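Long-range contacts in DNA ligase (Enterobacteria phage T7, PDB 1A0I), which joins breaks in the backbone of duplex DNA in an ATP-dependent reaction, probably during replication of the phage genome: residues T293-T298 / T317-Y321; E261-F267 / M287-T291. All blocks are in the same frame, centred on the assembly; numbering follows the deposited sequence.

How the contacts relate
Contact 2 (261-267 with 287-291) and contact 1 (293-298 with 317-321) follow one another along the chain and share the helix 285-298, which gives its earlier turns to contact 2 and its last turns to contact 1. Their centres lie about 11 Å apart, and aromatic side chains join them: Tyr321 OH of contact 1 comes to 3.4 Å from Phe290 CD1 of contact 2, and Tyr321 CD2 lies 4.1 Å from Phe267 CE1. Both belong to the C-terminal, OB-type region of the ligase. Their centres are about 24 Å (contact 2) and 33 Å (contact 1) from the centre of the chain, and the ATP is bound in the other, larger domain, away from both.

Contact 1. Residues T293-T298 / T317-Y321; sequences TVKEAT and TINPY
Pro320 sets its ring against the helix segment 293-298, touching Thr293, Val294 and Ala297. Followed from the backbone outward, its CB rests on the methyl of Ala297; Pro320 CG meets Ala297 CB at 3.8 Å and also the carbonyl oxygen and CG2 of Thr293; Pro320 CD returns over the helix backbone, 3.9 Å from Val294 CA. Beyond it, Tyr321 crosses Thr293 at about a right angle. With Thr293 OG1 beside the backbone N (chi1 -47°), CG2 stands anti to that N and lies obliquely to the ring, 3.6 Å from Tyr321 CZ. The hydroxyl of Thr293 is held by the carbonyl of Glu289, one turn back. Ile318 lays its CB 4.0 Å from Ala297 CB and carries CD1 to the Ala297 carbonyl. Thr298 OG1 donates to Val294 O over 2.7 Å, from above the carbonyl plane, so that this oxygen takes both the NH and the hydroxyl of Thr298. Thr298 OG1 also receives a weak, bent bond from Ile318 N (3.3 Å, 127°). Thr317 CG2 meets Val294 CG1 at 3.8 Å, while Val294 also packs on Leu251 and Phe304. Pro320 is the centre of an inverse gamma turn, closed by the bond from Tyr321 N to Asn319 O, by which the loop leading to strand 325-330 bends against the end of the helix that packs on the OB-type sheet.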
loop_
_atom_site.group_PDB
_atom_site.type_symbol
_atom_site.label_atom_id
_atom_site.label_comp_id
_atom_site.label_asym_id
_atom_site.label_seq_id
_atom_site.Cartn_x
_atom_site.Cartn_y
_atom_site.Cartn_z
ATOM N N THR A 293 25.346 4.721 13.498
ATOM C CA THR A 293 26.525 4.024 13.026
ATOM C C THR A 293 27.583 5.010 12.473
ATOM O O THR A 293 28.764 4.952 12.858
ATOM C CB THR A 293 26.021 3.007 11.969
ATOM O OG1 THR A 293 24.900 2.362 12.561
ATOM C CG2 THR A 293 27.030 1.936 11.611
ATOM N N VAL A 294 27.203 5.970 11.622
ATOM C CA VAL A 294 28.144 6.970 11.135
ATOM C C VAL A 294 28.657 7.804 12.308
ATOM O O VAL A 294 29.861 7.964 12.486
ATOM C CB VAL A 294 27.407 7.822 10.064
ATOM C CG1 VAL A 294 28.177 9.043 9.639
ATOM C CG2 VAL A 294 27.236 6.945 8.843
ATOM N N LYS A 295 27.814 8.183 13.253
ATOM C CA LYS A 295 28.171 9.056 14.346
ATOM C C LYS A 295 29.155 8.387 15.266
ATOM O O LYS A 295 30.108 9.051 15.653
ATOM C CB LYS A 295 26.911 9.466 15.119
ATOM C CG LYS A 295 27.127 10.408 16.292
ATOM C CD LYS A 295 25.800 11.015 16.693
ATOM C CE LYS A 295 25.480 10.819 18.172
ATOM N NZ LYS A 295 24.062 10.601 18.454
ATOM N N GLU A 296 29.044 7.093 15.516
ATOM C CA GLU A 296 29.921 6.399 16.445
ATOM C C GLU A 296 31.307 6.124 15.897
ATOM O O GLU A 296 32.339 6.342 16.549
ATOM C CB GLU A 296 29.291 5.080 16.842
ATOM C CG GLU A 296 29.608 4.700 18.277
ATOM C CD GLU A 296 28.770 5.419 19.346
ATOM O OE1 GLU A 296 28.381 6.585 19.177
ATOM O OE2 GLU A 296 28.522 4.769 20.370
ATOM N N ALA A 297 31.321 5.670 14.640
ATOM C CA ALA A 297 32.541 5.309 13.952
ATOM C C ALA A 297 33.386 6.576 13.875
ATOM O O ALA A 297 34.557 6.561 14.252
ATOM C CB ALA A 297 32.195 4.786 12.555
ATOM N N THR A 298 32.802 7.712 13.522
ATOM C CA THR A 298 33.476 8.987 13.478
ATOM C C THR A 298 33.844 9.460 14.880
ATOM O O THR A 298 34.762 10.283 15.028
ATOM C CB THR A 298 32.563 9.989 12.807
ATOM O OG1 THR A 298 32.000 9.390 11.644
ATOM C CG2 THR A 298 33.333 11.258 12.478
ATOM N N THR A 317 34.790 12.242 8.227
ATOM C CA THR A 317 33.757 11.243 8.527
ATOM C C THR A 317 34.053 9.788 8.191
ATOM O O THR A 317 34.201 9.466 7.000
ATOM C CB THR A 317 32.463 11.619 7.775
ATOM O OG1 THR A 317 32.206 12.992 8.056
ATOM C CG2 THR A 317 31.268 10.777 8.169
ATOM N N ILE A 318 34.116 8.883 9.176
ATOM C CA ILE A 318 34.226 7.483 8.796
ATOM C C ILE A 318 32.813 7.064 8.406
ATOM O O ILE A 318 31.840 7.293 9.133
ATOM C CB ILE A 318 34.699 6.504 9.950
ATOM C CG1 ILE A 318 36.054 6.900 10.539
ATOM C CG2 ILE A 318 34.841 5.091 9.350
ATOM C CD1 ILE A 318 36.670 5.912 11.571
ATOM N N ASN A 319 32.709 6.510 7.203
ATOM C CA ASN A 319 31.495 5.852 6.746
ATOM C C ASN A 319 31.731 4.380 7.030
ATOM O O ASN A 319 32.416 3.711 6.247
ATOM C CB ASN A 319 31.273 6.046 5.232
ATOM C CG ASN A 319 30.352 5.055 4.512
ATOM O OD1 ASN A 319 30.460 4.914 3.302
ATOM N ND2 ASN A 319 29.422 4.312 5.114
ATOM N N PRO A 320 31.190 3.787 8.097
ATOM C CA PRO A 320 31.371 2.367 8.404
ATOM C C PRO A 320 30.549 1.435 7.514
ATOM O O PRO A 320 29.821 0.581 8.010
ATOM C CB PRO A 320 31.011 2.296 9.862
ATOM C CG PRO A 320 29.895 3.293 9.967
ATOM C CD PRO A 320 30.428 4.456 9.146
ATOM N N TYR A 321 30.600 1.675 6.205
ATOM C CA TYR A 321 29.862 0.984 5.163
ATOM C C TYR A 321 30.602 1.191 3.850
ATOM O O TYR A 321 30.173 0.533 2.912
ATOM C CB TYR A 321 28.387 1.505 4.903
ATOM C CG TYR A 321 27.392 1.461 6.060
ATOM C CD1 TYR A 321 26.736 0.283 6.437
ATOM C CD2 TYR A 321 27.205 2.608 6.816
ATOM C CE1 TYR A 321 25.911 0.252 7.570
ATOM C CE2 TYR A 321 26.394 2.589 7.944
ATOM C CZ TYR A 321 25.753 1.416 8.312
ATOM O OH TYR A 321 24.937 1.450 9.419
#

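Contact 2. Residues E261-F267 / M287-T291; sequences EGKVIGF and MDEFT
Phe267 and Phe290 meet at an oblique angle, their planes inclined by 42° and their centroids 5.0 Å apart. Phe267 CZ sits over one face of Phe290, offset toward its rim, and Phe267 CE2 is 3.5 Å from Phe290 CE2. In the loop before the strand, Val264 and Thr291 run past each other in opposite directions. Val264 CG1 lies between the backbone N and the carbonyl carbon (chi1 57°), which brings it onto the helix surface, 4.0 Å from Phe290 CB and close to the Thr291 hydroxyl. That hydroxyl, Thr291 OG1, donates to Met287 O over 2.9 Å from above the carbonyl plane, alongside the Thr291 NH. The methyl branch, Thr291 CG2, meets Lys263 instead, whose aliphatic stem crosses it at about a right angle, with CD 3.3 Å from the methyl before the chain bends and leads away. Met287 CG touches Val264 O at 3.3 Å, its CA makes a CH···O contact with the same oxygen, and its SD reaches Glu261 CG at 3.7 Å, these side chains also crossing at about a right angle. Ile265 and Gly266 form a classic beta bulge opposite Val252 of strand 242-252. Phe290 of helix 285-298 thus faces Phe267 of strand 266-270, which in turn touches Ile248 and Leu251 of strand 242-252, with Phe344 of strand 343-347 and Tyr321 completing the aromatic cluster.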
loop_
_atom_site.group_PDB
_atom_site.type_symbol
_atom_site.label_atom_id
_atom_site.label_comp_id
_atom_site.label_asym_id
_atom_site.label_seq_id
_atom_site.Cartn_x
_atom_site.Cartn_y
_atom_site.Cartn_z
ATOM N N GLU A 261 15.533 16.521 6.841
ATOM C CA GLU A 261 16.629 15.732 7.323
ATOM C C GLU A 261 17.889 16.546 7.583
ATOM O O GLU A 261 18.307 17.409 6.810
ATOM C CB GLU A 261 16.894 14.644 6.298
ATOM C CG GLU A 261 15.802 13.573 6.121
ATOM C CD GLU A 261 14.643 13.930 5.189
ATOM O OE1 GLU A 261 14.897 14.544 4.153
ATOM O OE2 GLU A 261 13.487 13.623 5.519
ATOM N N GLY A 262 18.533 16.244 8.701
ATOM C CA GLY A 262 19.818 16.837 9.003
ATOM C C GLY A 262 20.869 15.733 9.051
ATOM O O GLY A 262 22.001 16.007 9.446
ATOM N N LYS A 263 20.541 14.464 8.738
ATOM C CA LYS A 263 21.451 13.319 8.762
ATOM C C LYS A 263 20.993 12.178 7.806
ATOM O O LYS A 263 19.799 12.010 7.623
ATOM C CB LYS A 263 21.562 12.836 10.224
ATOM C CG LYS A 263 22.560 13.594 11.132
ATOM C CD LYS A 263 22.369 13.229 12.608
ATOM C CE LYS A 263 23.397 13.868 13.536
ATOM N NZ LYS A 263 23.082 15.252 13.875
ATOM N N VAL A 264 21.956 11.404 7.277
ATOM C CA VAL A 264 21.964 10.374 6.229
ATOM C C VAL A 264 20.732 9.598 5.821
ATOM O O VAL A 264 20.232 8.643 6.421
ATOM C CB VAL A 264 23.196 9.373 6.552
ATOM C CG1 VAL A 264 23.084 8.779 7.915
ATOM C CG2 VAL A 264 23.255 8.218 5.578
ATOM N N ILE A 265 20.435 10.021 4.590
ATOM C CA ILE A 265 19.265 9.576 3.857
ATOM C C ILE A 265 19.539 8.440 2.874
ATOM O O ILE A 265 18.607 8.039 2.181
ATOM C CB ILE A 265 18.640 10.777 3.083
ATOM C CG1 ILE A 265 19.526 11.309 1.974
ATOM C CG2 ILE A 265 18.405 11.884 4.089
ATOM C CD1 ILE A 265 18.841 12.364 1.102
ATOM N N GLY A 266 20.767 7.953 2.712
ATOM C CA GLY A 266 21.102 6.933 1.735
ATOM C C GLY A 266 22.605 6.837 1.425
ATOM O O GLY A 266 23.490 7.406 2.089
ATOM N N PHE A 267 22.887 6.144 0.319
ATOM C CA PHE A 267 24.248 5.897 -0.134
ATOM C C PHE A 267 24.603 6.301 -1.562
ATOM O O PHE A 267 23.776 6.465 -2.463
ATOM C CB PHE A 267 24.562 4.424 0.018
ATOM C CG PHE A 267 24.355 3.950 1.432
ATOM C CD1 PHE A 267 25.108 4.500 2.463
ATOM C CD2 PHE A 267 23.400 2.980 1.697
ATOM C CE1 PHE A 267 24.907 4.069 3.770
ATOM C CE2 PHE A 267 23.199 2.559 3.002
ATOM C CZ PHE A 267 23.957 3.097 4.034
ATOM N N MET A 287 17.279 5.682 8.191
ATOM C CA MET A 287 18.053 6.931 8.297
ATOM C C MET A 287 18.702 7.138 9.657
ATOM O O MET A 287 19.926 7.233 9.752
ATOM C CB MET A 287 17.213 8.174 8.100
ATOM C CG MET A 287 16.904 8.664 6.711
ATOM S SD MET A 287 15.625 9.942 6.759
ATOM C CE MET A 287 14.713 9.408 5.357
ATOM N N ASP A 288 17.904 7.120 10.726
ATOM C CA ASP A 288 18.379 7.364 12.075
ATOM C C ASP A 288 19.254 6.218 12.539
ATOM O O ASP A 288 20.167 6.452 13.309
ATOM C CB ASP A 288 17.149 7.584 12.979
ATOM C CG ASP A 288 16.384 8.870 12.582
ATOM O OD1 ASP A 288 16.818 9.969 12.922
ATOM O OD2 ASP A 288 15.365 8.800 11.895
ATOM N N GLU A 289 19.121 4.978 12.050
ATOM C CA GLU A 289 19.972 3.833 12.406
ATOM C C GLU A 289 21.354 3.997 11.754
ATOM O O GLU A 289 22.395 3.932 12.417
ATOM C CB GLU A 289 19.308 2.556 11.911
ATOM C CG GLU A 289 19.713 1.227 12.523
ATOM C CD GLU A 289 19.214 0.025 11.711
ATOM O OE1 GLU A 289 19.803 -0.302 10.669
ATOM O OE2 GLU A 289 18.237 -0.595 12.134
ATOM N N PHE A 290 21.391 4.311 10.452
ATOM C CA PHE A 290 22.620 4.574 9.706
ATOM C C PHE A 290 23.410 5.772 10.224
ATOM O O PHE A 290 24.646 5.729 10.208
ATOM C CB PHE A 290 22.311 4.820 8.229
ATOM C CG PHE A 290 21.810 3.605 7.477
ATOM C CD1 PHE A 290 21.928 2.321 8.012
ATOM C CD2 PHE A 290 21.236 3.794 6.231
ATOM C CE1 PHE A 290 21.481 1.222 7.297
ATOM C CE2 PHE A 290 20.786 2.691 5.515
ATOM C CZ PHE A 290 20.913 1.413 6.047
ATOM N N THR A 291 22.766 6.858 10.660
ATOM C CA THR A 291 23.490 7.989 11.220
ATOM C C THR A 291 24.150 7.578 12.506
ATOM O O THR A 291 25.335 7.884 12.599
ATOM C CB THR A 291 22.629 9.198 11.573
ATOM O OG1 THR A 291 21.617 9.459 10.615
ATOM C CG2 THR A 291 23.582 10.367 11.657
#